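Local structure of CAMK/CAMK2 protein kinase (Salpingoeca rosetta, 5IG1) at residues 102-113 with 290-301. The protein probably phosphorylates serine and threonine residues of other proteins under calcium/calmodulin control, this chain being its kinase domain with the regulatory helix that follows. Sequence-based numbering, arbitrary orientation.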
ATOM      1  N   GLU A 102      -1.576   8.063  -6.808  1.00 55.47           N
ATOM      2  CA  GLU A 102      -1.171   7.805  -5.435  1.00 38.83           C
ATOM      3  C   GLU A 102      -1.841   8.789  -4.483  1.00 46.05           C
ATOM      4  O   GLU A 102      -1.937   9.986  -4.767  1.00 43.01           O
ATOM      5  CB  GLU A 102       0.348   7.907  -5.304  1.00 54.57           C
ATOM      6  CG  GLU A 102       1.123   6.896  -6.130  1.00 65.77           C
ATOM      7  CD  GLU A 102       2.613   6.951  -5.865  1.00 89.43           C
ATOM      8  OE1 GLU A 102       3.047   7.802  -5.062  1.00100.33           O
ATOM      9  OE2 GLU A 102       3.352   6.140  -6.457  1.00 89.29           O
ATOM     10  N   LEU A 103      -2.288   8.269  -3.335  1.00 52.73           N
ATOM     11  CA  LEU A 103      -2.966   9.084  -2.327  1.00 35.94           C
ATOM     12  C   LEU A 103      -2.112  10.270  -1.890  1.00 42.62           C
ATOM     13  O   LEU A 103      -2.619  11.389  -1.727  1.00 50.45           O
ATOM     14  CB  LEU A 103      -3.320   8.209  -1.124  1.00 31.25           C
ATOM     15  CG  LEU A 103      -3.862   8.898   0.128  1.00 31.32           C
ATOM     16  CD1 LEU A 103      -5.194   9.543  -0.184  1.00 33.48           C
ATOM     17  CD2 LEU A 103      -3.980   7.915   1.300  1.00 25.45           C
ATOM     18  N   PHE A 104      -0.810  10.047  -1.693  1.00 50.33           N
ATOM     19  CA  PHE A 104       0.038  11.119  -1.186  1.00 40.98           C
ATOM     20  C   PHE A 104       0.272  12.185  -2.244  1.00 43.57           C
ATOM     21  O   PHE A 104       0.466  13.357  -1.906  1.00 57.66           O
ATOM     22  CB  PHE A 104       1.371  10.558  -0.684  1.00 46.27           C
ATOM     23  CG  PHE A 104       1.276   9.845   0.646  1.00 44.84           C
ATOM     24  CD1 PHE A 104       0.097   9.249   1.059  1.00 57.78           C
ATOM     25  CD2 PHE A 104       2.367   9.791   1.491  1.00 54.49           C
ATOM     26  CE1 PHE A 104       0.016   8.603   2.274  1.00 56.76           C
ATOM     27  CE2 PHE A 104       2.287   9.143   2.708  1.00 48.53           C
ATOM     28  CZ  PHE A 104       1.109   8.556   3.101  1.00 47.17           C
ATOM     29  N   ASP A 105       0.245  11.806  -3.524  1.00 37.24           N
ATOM     30  CA  ASP A 105       0.343  12.799  -4.584  1.00 31.12           C
ATOM     31  C   ASP A 105      -0.918  13.648  -4.689  1.00 51.33           C
ATOM     32  O   ASP A 105      -0.872  14.740  -5.264  1.00 66.75           O
ATOM     33  CB  ASP A 105       0.626  12.121  -5.926  1.00 33.31           C
ATOM     34  CG  ASP A 105       2.003  11.484  -5.987  1.00 64.03           C
ATOM     35  OD1 ASP A 105       2.898  11.911  -5.230  1.00 82.38           O
ATOM     36  OD2 ASP A 105       2.192  10.558  -6.807  1.00 61.56           O
ATOM     37  N   GLU A 106      -2.042  13.175  -4.150  1.00 44.80           N
ATOM     38  CA  GLU A 106      -3.293  13.917  -4.243  1.00 50.54           C
ATOM     39  C   GLU A 106      -3.546  14.771  -3.014  1.00 54.85           C
ATOM     40  O   GLU A 106      -4.110  15.867  -3.132  1.00 55.88           O
ATOM     41  CB  GLU A 106      -4.469  12.956  -4.452  1.00 51.52           C
ATOM     42  CG  GLU A 106      -5.802  13.649  -4.769  1.00 55.81           C
ATOM     43  CD  GLU A 106      -6.604  14.004  -3.529  1.00 67.78           C
ATOM     44  OE1 GLU A 106      -6.236  13.554  -2.426  1.00 84.50           O
ATOM     45  OE2 GLU A 106      -7.607  14.732  -3.657  1.00 74.70           O
ATOM     46  N   ILE A 107      -3.156  14.282  -1.837  1.00 47.39           N
ATOM     47  CA  ILE A 107      -3.319  15.066  -0.616  1.00 35.96           C
ATOM     48  C   ILE A 107      -2.597  16.406  -0.739  1.00 50.49           C
ATOM     49  O   ILE A 107      -3.119  17.445  -0.317  1.00 55.88           O
ATOM     50  CB  ILE A 107      -2.834  14.253   0.598  1.00 34.85           C
ATOM     51  CG1 ILE A 107      -3.764  13.062   0.830  1.00 40.95           C
ATOM     52  CG2 ILE A 107      -2.776  15.115   1.842  1.00 53.45           C
ATOM     53  CD1 ILE A 107      -3.317  12.167   1.960  1.00 48.43           C
ATOM     54  N   VAL A 108      -1.403  16.414  -1.344  1.00 50.55           N
ATOM     55  CA  VAL A 108      -0.651  17.660  -1.475  1.00 50.22           C
ATOM     56  C   VAL A 108      -1.374  18.665  -2.357  1.00 51.60           C
ATOM     57  O   VAL A 108      -1.067  19.860  -2.304  1.00 78.55           O
ATOM     58  CB  VAL A 108       0.777  17.417  -2.015  1.00 46.68           C
ATOM     59  CG1 VAL A 108       1.634  16.716  -0.978  1.00 51.04           C
ATOM     60  CG2 VAL A 108       0.732  16.622  -3.305  1.00 67.82           C
ATOM     61  N   THR A 109      -2.323  18.220  -3.176  1.00 48.89           N
ATOM     62  CA  THR A 109      -3.077  19.133  -4.028  1.00 55.99           C
ATOM     63  C   THR A 109      -4.379  19.604  -3.388  1.00 48.14           C
ATOM     64  O   THR A 109      -5.084  20.420  -3.988  1.00 59.64           O
ATOM     65  CB  THR A 109      -3.385  18.485  -5.386  1.00 44.90           C
ATOM     66  OG1 THR A 109      -4.510  17.606  -5.257  1.00 54.38           O
ATOM     67  CG2 THR A 109      -2.180  17.701  -5.890  1.00 45.67           C
ATOM     68  N   ARG A 110      -4.713  19.120  -2.195  1.00 43.77           N
ATOM     69  CA  ARG A 110      -5.961  19.509  -1.553  1.00 46.64           C
ATOM     70  C   ARG A 110      -5.831  20.891  -0.935  1.00 51.76           C
ATOM     71  O   ARG A 110      -4.776  21.253  -0.407  1.00 61.01           O
ATOM     72  CB  ARG A 110      -6.357  18.498  -0.475  1.00 44.84           C
ATOM     73  CG  ARG A 110      -6.610  17.085  -0.993  1.00 40.73           C
ATOM     74  CD  ARG A 110      -7.313  16.244   0.053  1.00 48.79           C
ATOM     75  NE  ARG A 110      -7.368  14.831  -0.317  1.00 56.44           N
ATOM     76  CZ  ARG A 110      -7.939  13.889   0.427  1.00 65.04           C
ATOM     77  NH1 ARG A 110      -8.514  14.209   1.581  1.00 71.11           N
ATOM     78  NH2 ARG A 110      -7.941  12.628   0.020  1.00 65.26           N
ATOM     79  N   LYS A 111      -6.910  21.670  -1.015  1.00 62.69           N
ATOM     80  CA  LYS A 111      -6.952  22.947  -0.317  1.00 59.34           C
ATOM     81  C   LYS A 111      -7.293  22.773   1.154  1.00 51.83           C
ATOM     82  O   LYS A 111      -7.068  23.693   1.947  1.00 57.01           O
ATOM     83  CB  LYS A 111      -7.970  23.886  -0.969  1.00 70.99           C
ATOM     84  CG  LYS A 111      -9.423  23.527  -0.671  1.00107.22           C
ATOM     85  CD  LYS A 111     -10.356  24.709  -0.916  1.00113.17           C
ATOM     86  CE  LYS A 111     -10.080  25.855   0.056  1.00109.68           C
ATOM     87  NZ  LYS A 111     -10.325  25.469   1.479  1.00100.45           N
ATOM     88  N   PHE A 112      -7.833  21.617   1.529  1.00 49.82           N
ATOM     89  CA  PHE A 112      -8.228  21.352   2.903  1.00 47.89           C
ATOM     90  C   PHE A 112      -7.904  19.902   3.218  1.00 58.11           C
ATOM     91  O   PHE A 112      -8.305  18.996   2.481  1.00 83.30           O
ATOM     92  CB  PHE A 112      -9.718  21.631   3.124  1.00 50.26           C
ATOM     93  CG  PHE A 112     -10.184  21.375   4.530  1.00 54.20           C
ATOM     94  CD1 PHE A 112      -9.977  22.317   5.524  1.00 42.98           C
ATOM     95  CD2 PHE A 112     -10.850  20.203   4.851  1.00 62.72           C
ATOM     96  CE1 PHE A 112     -10.417  22.091   6.816  1.00 46.08           C
ATOM     97  CE2 PHE A 112     -11.289  19.968   6.140  1.00 62.97           C
ATOM     98  CZ  PHE A 112     -11.068  20.911   7.127  1.00 53.57           C
ATOM     99  N   TYR A 113      -7.170  19.693   4.303  1.00 46.40           N
ATOM    100  CA  TYR A 113      -6.760  18.357   4.710  1.00 42.55           C
ATOM    101  C   TYR A 113      -6.581  18.384   6.218  1.00 48.94           C
ATOM    102  O   TYR A 113      -5.838  19.221   6.741  1.00 55.45           O
ATOM    103  CB  TYR A 113      -5.469  17.932   4.005  1.00 35.22           C
ATOM    104  CG  TYR A 113      -4.918  16.609   4.468  1.00 34.49           C
ATOM    105  CD1 TYR A 113      -5.520  15.419   4.096  1.00 31.37           C
ATOM    106  CD2 TYR A 113      -3.791  16.551   5.269  1.00 38.29           C
ATOM    107  CE1 TYR A 113      -5.019  14.203   4.518  1.00 48.46           C
ATOM    108  CE2 TYR A 113      -3.280  15.346   5.693  1.00 43.02           C
ATOM    109  CZ  TYR A 113      -3.900  14.169   5.321  1.00 43.55           C
ATOM    110  OH  TYR A 113      -3.399  12.955   5.743  1.00 49.49           O
ATOM    111  N   THR A 290       1.441  20.059   7.082  1.00 44.77           N
ATOM    112  CA  THR A 290       1.503  18.670   6.641  1.00 44.37           C
ATOM    113  C   THR A 290       1.539  18.583   5.123  1.00 45.99           C
ATOM    114  O   THR A 290       2.210  17.711   4.556  1.00 64.75           O
ATOM    115  CB  THR A 290       0.311  17.892   7.193  1.00 52.93           C
ATOM    116  OG1 THR A 290       0.339  17.930   8.626  1.00 65.75           O
ATOM    117  CG2 THR A 290       0.368  16.440   6.729  1.00 50.46           C
ATOM    118  N   LEU A 291       0.831  19.490   4.449  1.00 47.70           N
ATOM    119  CA  LEU A 291       0.798  19.485   2.991  1.00 50.18           C
ATOM    120  C   LEU A 291       2.144  19.906   2.404  1.00 61.32           C
ATOM    121  O   LEU A 291       2.636  19.288   1.452  1.00 56.76           O
ATOM    122  CB  LEU A 291      -0.334  20.395   2.498  1.00 56.30           C
ATOM    123  CG  LEU A 291      -1.671  19.712   2.178  1.00 51.68           C
ATOM    124  CD1 LEU A 291      -1.951  18.584   3.152  1.00 46.19           C
ATOM    125  CD2 LEU A 291      -2.828  20.708   2.175  1.00 39.63           C
ATOM    126  N   GLU A 292       2.753  20.962   2.950  1.00 61.05           N
ATOM    127  CA  GLU A 292       4.044  21.413   2.429  1.00 54.96           C
ATOM    128  C   GLU A 292       5.133  20.379   2.695  1.00 47.99           C
ATOM    129  O   GLU A 292       5.891  19.996   1.788  1.00 59.61           O
ATOM    130  CB  GLU A 292       4.417  22.755   3.057  1.00 48.70           C
ATOM    131  CG  GLU A 292       3.357  23.835   2.925  1.00 60.27           C
ATOM    132  CD  GLU A 292       3.366  24.508   1.565  1.00 92.36           C
ATOM    133  OE1 GLU A 292       4.111  24.048   0.670  1.00 95.85           O
ATOM    134  OE2 GLU A 292       2.631  25.507   1.394  1.00 99.00           O
ATOM    135  N   GLU A 293       5.223  19.918   3.943  1.00 47.24           N
ATOM    136  CA  GLU A 293       6.158  18.855   4.279  1.00 52.09           C
ATOM    137  C   GLU A 293       5.913  17.623   3.427  1.00 49.86           C
ATOM    138  O   GLU A 293       6.859  16.905   3.081  1.00 63.88           O
ATOM    139  CB  GLU A 293       6.037  18.509   5.765  1.00 51.15           C
ATOM    140  CG  GLU A 293       7.226  17.761   6.320  1.00 78.16           C
ATOM    141  CD  GLU A 293       8.528  18.479   6.054  1.00 85.11           C
ATOM    142  OE1 GLU A 293       9.355  17.944   5.288  1.00 91.83           O
ATOM    143  OE2 GLU A 293       8.716  19.585   6.603  1.00 84.96           O
ATOM    144  N   LEU A 294       4.653  17.371   3.072  1.00 43.68           N
ATOM    145  CA  LEU A 294       4.327  16.204   2.266  1.00 44.60           C
ATOM    146  C   LEU A 294       4.771  16.388   0.821  1.00 41.66           C
ATOM    147  O   LEU A 294       5.152  15.413   0.169  1.00 50.73           O
ATOM    148  CB  LEU A 294       2.827  15.920   2.357  1.00 42.44           C
ATOM    149  CG  LEU A 294       2.329  14.542   1.919  1.00 51.15           C
ATOM    150  CD1 LEU A 294       3.147  13.446   2.552  1.00 48.91           C
ATOM    151  CD2 LEU A 294       0.856  14.381   2.293  1.00 55.79           C
ATOM    152  N   LYS A 295       4.729  17.620   0.304  1.00 40.91           N
ATOM    153  CA  LYS A 295       5.341  17.900  -0.994  1.00 49.87           C
ATOM    154  C   LYS A 295       6.838  17.619  -0.954  1.00 60.11           C
ATOM    155  O   LYS A 295       7.399  17.025  -1.886  1.00 51.55           O
ATOM    156  CB  LYS A 295       5.082  19.352  -1.408  1.00 46.62           C
ATOM    157  CG  LYS A 295       3.607  19.697  -1.566  1.00 82.99           C
ATOM    158  CD  LYS A 295       3.358  21.208  -1.581  1.00 92.60           C
ATOM    159  CE  LYS A 295       1.859  21.515  -1.611  1.00 82.68           C
ATOM    160  NZ  LYS A 295       1.533  22.938  -1.320  1.00 64.35           N
ATOM    161  N   LYS A 296       7.503  18.043   0.128  1.00 66.37           N
ATOM    162  CA  LYS A 296       8.927  17.742   0.258  1.00 59.65           C
ATOM    163  C   LYS A 296       9.164  16.237   0.324  1.00 64.12           C
ATOM    164  O   LYS A 296      10.135  15.728  -0.249  1.00 64.88           O
ATOM    165  CB  LYS A 296       9.506  18.439   1.491  1.00 68.04           C
ATOM    166  CG  LYS A 296       9.363  19.960   1.479  1.00 72.31           C
ATOM    167  CD  LYS A 296      10.578  20.651   2.092  1.00 93.06           C
ATOM    168  CE  LYS A 296      10.644  20.476   3.603  1.00100.35           C
ATOM    169  NZ  LYS A 296       9.568  21.241   4.298  1.00 93.56           N
ATOM    170  N   PHE A 297       8.271  15.511   1.004  1.00 66.05           N
ATOM    171  CA  PHE A 297       8.396  14.060   1.146  1.00 56.43           C
ATOM    172  C   PHE A 297       8.222  13.356  -0.195  1.00 58.51           C
ATOM    173  O   PHE A 297       9.059  12.537  -0.600  1.00 70.65           O
ATOM    174  CB  PHE A 297       7.353  13.576   2.158  1.00 58.16           C
ATOM    175  CG  PHE A 297       7.295  12.080   2.336  1.00 58.63           C
ATOM    176  CD1 PHE A 297       8.278  11.412   3.045  1.00 58.80           C
ATOM    177  CD2 PHE A 297       6.227  11.350   1.834  1.00 57.32           C
ATOM    178  CE1 PHE A 297       8.214  10.042   3.227  1.00 57.31           C
ATOM    179  CE2 PHE A 297       6.157   9.982   2.013  1.00 54.20           C
ATOM    180  CZ  PHE A 297       7.151   9.326   2.712  1.00 55.71           C
ATOM    181  N   ASN A 298       7.116  13.650  -0.886  1.00 58.65           N
ATOM    182  CA  ASN A 298       6.888  13.101  -2.218  1.00 59.70           C
ATOM    183  C   ASN A 298       8.067  13.386  -3.132  1.00 59.02           C
ATOM    184  O   ASN A 298       8.478  12.521  -3.913  1.00 83.95           O
ATOM    185  CB  ASN A 298       5.604  13.677  -2.826  1.00 66.24           C
ATOM    186  CG  ASN A 298       4.340  13.189  -2.129  1.00 62.38           C
ATOM    187  OD1 ASN A 298       4.322  12.121  -1.505  1.00 54.72           O
ATOM    188  ND2 ASN A 298       3.268  13.971  -2.246  1.00 54.32           N
ATOM    189  N   ALA A 299       8.630  14.594  -3.043  1.00 70.99           N
ATOM    190  CA  ALA A 299       9.814  14.898  -3.839  1.00 66.30           C
ATOM    191  C   ALA A 299      10.988  14.018  -3.434  1.00 69.27           C
ATOM    192  O   ALA A 299      11.721  13.514  -4.294  1.00 63.01           O
ATOM    193  CB  ALA A 299      10.178  16.376  -3.705  1.00 73.08           C
ATOM    194  N   ARG A 300      11.164  13.792  -2.132  1.00 80.80           N
ATOM    195  CA  ARG A 300      12.344  13.078  -1.661  1.00 84.39           C
ATOM    196  C   ARG A 300      12.326  11.605  -2.054  1.00 83.74           C
ATOM    197  O   ARG A 300      13.376  11.052  -2.390  1.00102.10           O
ATOM    198  CB  ARG A 300      12.481  13.226  -0.146  1.00 89.26           C
ATOM    199  CG  ARG A 300      13.386  14.369   0.248  1.00106.45           C
ATOM    200  CD  ARG A 300      13.671  14.395   1.748  1.00114.52           C
ATOM    201  NE  ARG A 300      12.568  14.959   2.521  1.00115.67           N
ATOM    202  CZ  ARG A 300      11.729  14.241   3.260  1.00113.13           C
ATOM    203  NH1 ARG A 300      11.878  12.928   3.350  1.00107.07           N
ATOM    204  NH2 ARG A 300      10.745  14.837   3.920  1.00109.78           N
ATOM    205  N   ARG A 301      11.171  10.933  -1.977  1.00 80.48           N
ATOM    206  CA  ARG A 301      11.183   9.490  -2.211  1.00 84.08           C
ATOM    207  C   ARG A 301      11.447   9.156  -3.679  1.00 96.49           C
ATOM    208  O   ARG A 301      12.076   8.137  -3.975  1.00104.63           O
ATOM    209  CB  ARG A 301       9.888   8.846  -1.708  1.00 69.36           C
ATOM    210  CG  ARG A 301       8.608   9.509  -2.130  1.00 65.80           C
ATOM    211  CD  ARG A 301       7.453   8.919  -1.343  1.00 59.89           C
ATOM    212  NE  ARG A 301       6.152   9.382  -1.797  1.00 79.35           N
ATOM    213  CZ  ARG A 301       5.489   8.834  -2.808  1.00 96.15           C
ATOM    214  NH1 ARG A 301       6.010   7.803  -3.460  1.00108.68           N
ATOM    215  NH2 ARG A 301       4.310   9.312  -3.168  1.00 88.15           N
TER
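The helix 290-301, matching by sequence the regulatory segment of CaMKII, lies against helix 103-107, alphaD of the kinase C-lobe, and the turn after it, through F104, V108, L291, L294, N298 and R301. The two short axes run at 139°, nearer antiparallel than parallel, and approach to 9.6 Å. F104 is a knob in a hole formed by L294, F297, N298 and R301: its CD2 lies 3.9 Å from L294 CD1, and F297 CE2 meets its ring edge in plane. I210 and L211 of helix 198-213 also touch the F104 side chain. Beside it, V108 CG1 packs 3.6 Å from L294 CB, while L291 CD1 comes 3.5 Å from Y113 CD2. The Y113 hydroxyl bonds to L211 O.

The polar side centres on N298. With CG anti to its carbonyl carbon (chi1 -69°), the torsion brings ND2 to F104 O, to which it donates at 2.9 Å from above the carbonyl plane. Its OD1 accepts from R301 NH2 at 3.3 Å. Replacing N298 by alanine would remove ND2 and OD1, and is likely to leave F104 O without this donor and the R301 guanidinium with one partner fewer. That group meets E102 nearly coplanar, NH2 to OE1 2.7 Å and almost straight at 166°, whereas D105 OD1 makes only a long ion pair with NH2 at 3.6 Å.

T290 occupies the place of the CaMKII autophosphorylation threonine, judged by sequence, and its OG1 is bonded to L212 O. Apolar groups fill the interface around F104 and V108, while N298 and R301 spend their polar groups on F104 O, E102 and, weakly, D105, which fits a helix packed on the C-lobe, as in autoinhibited CaMKII.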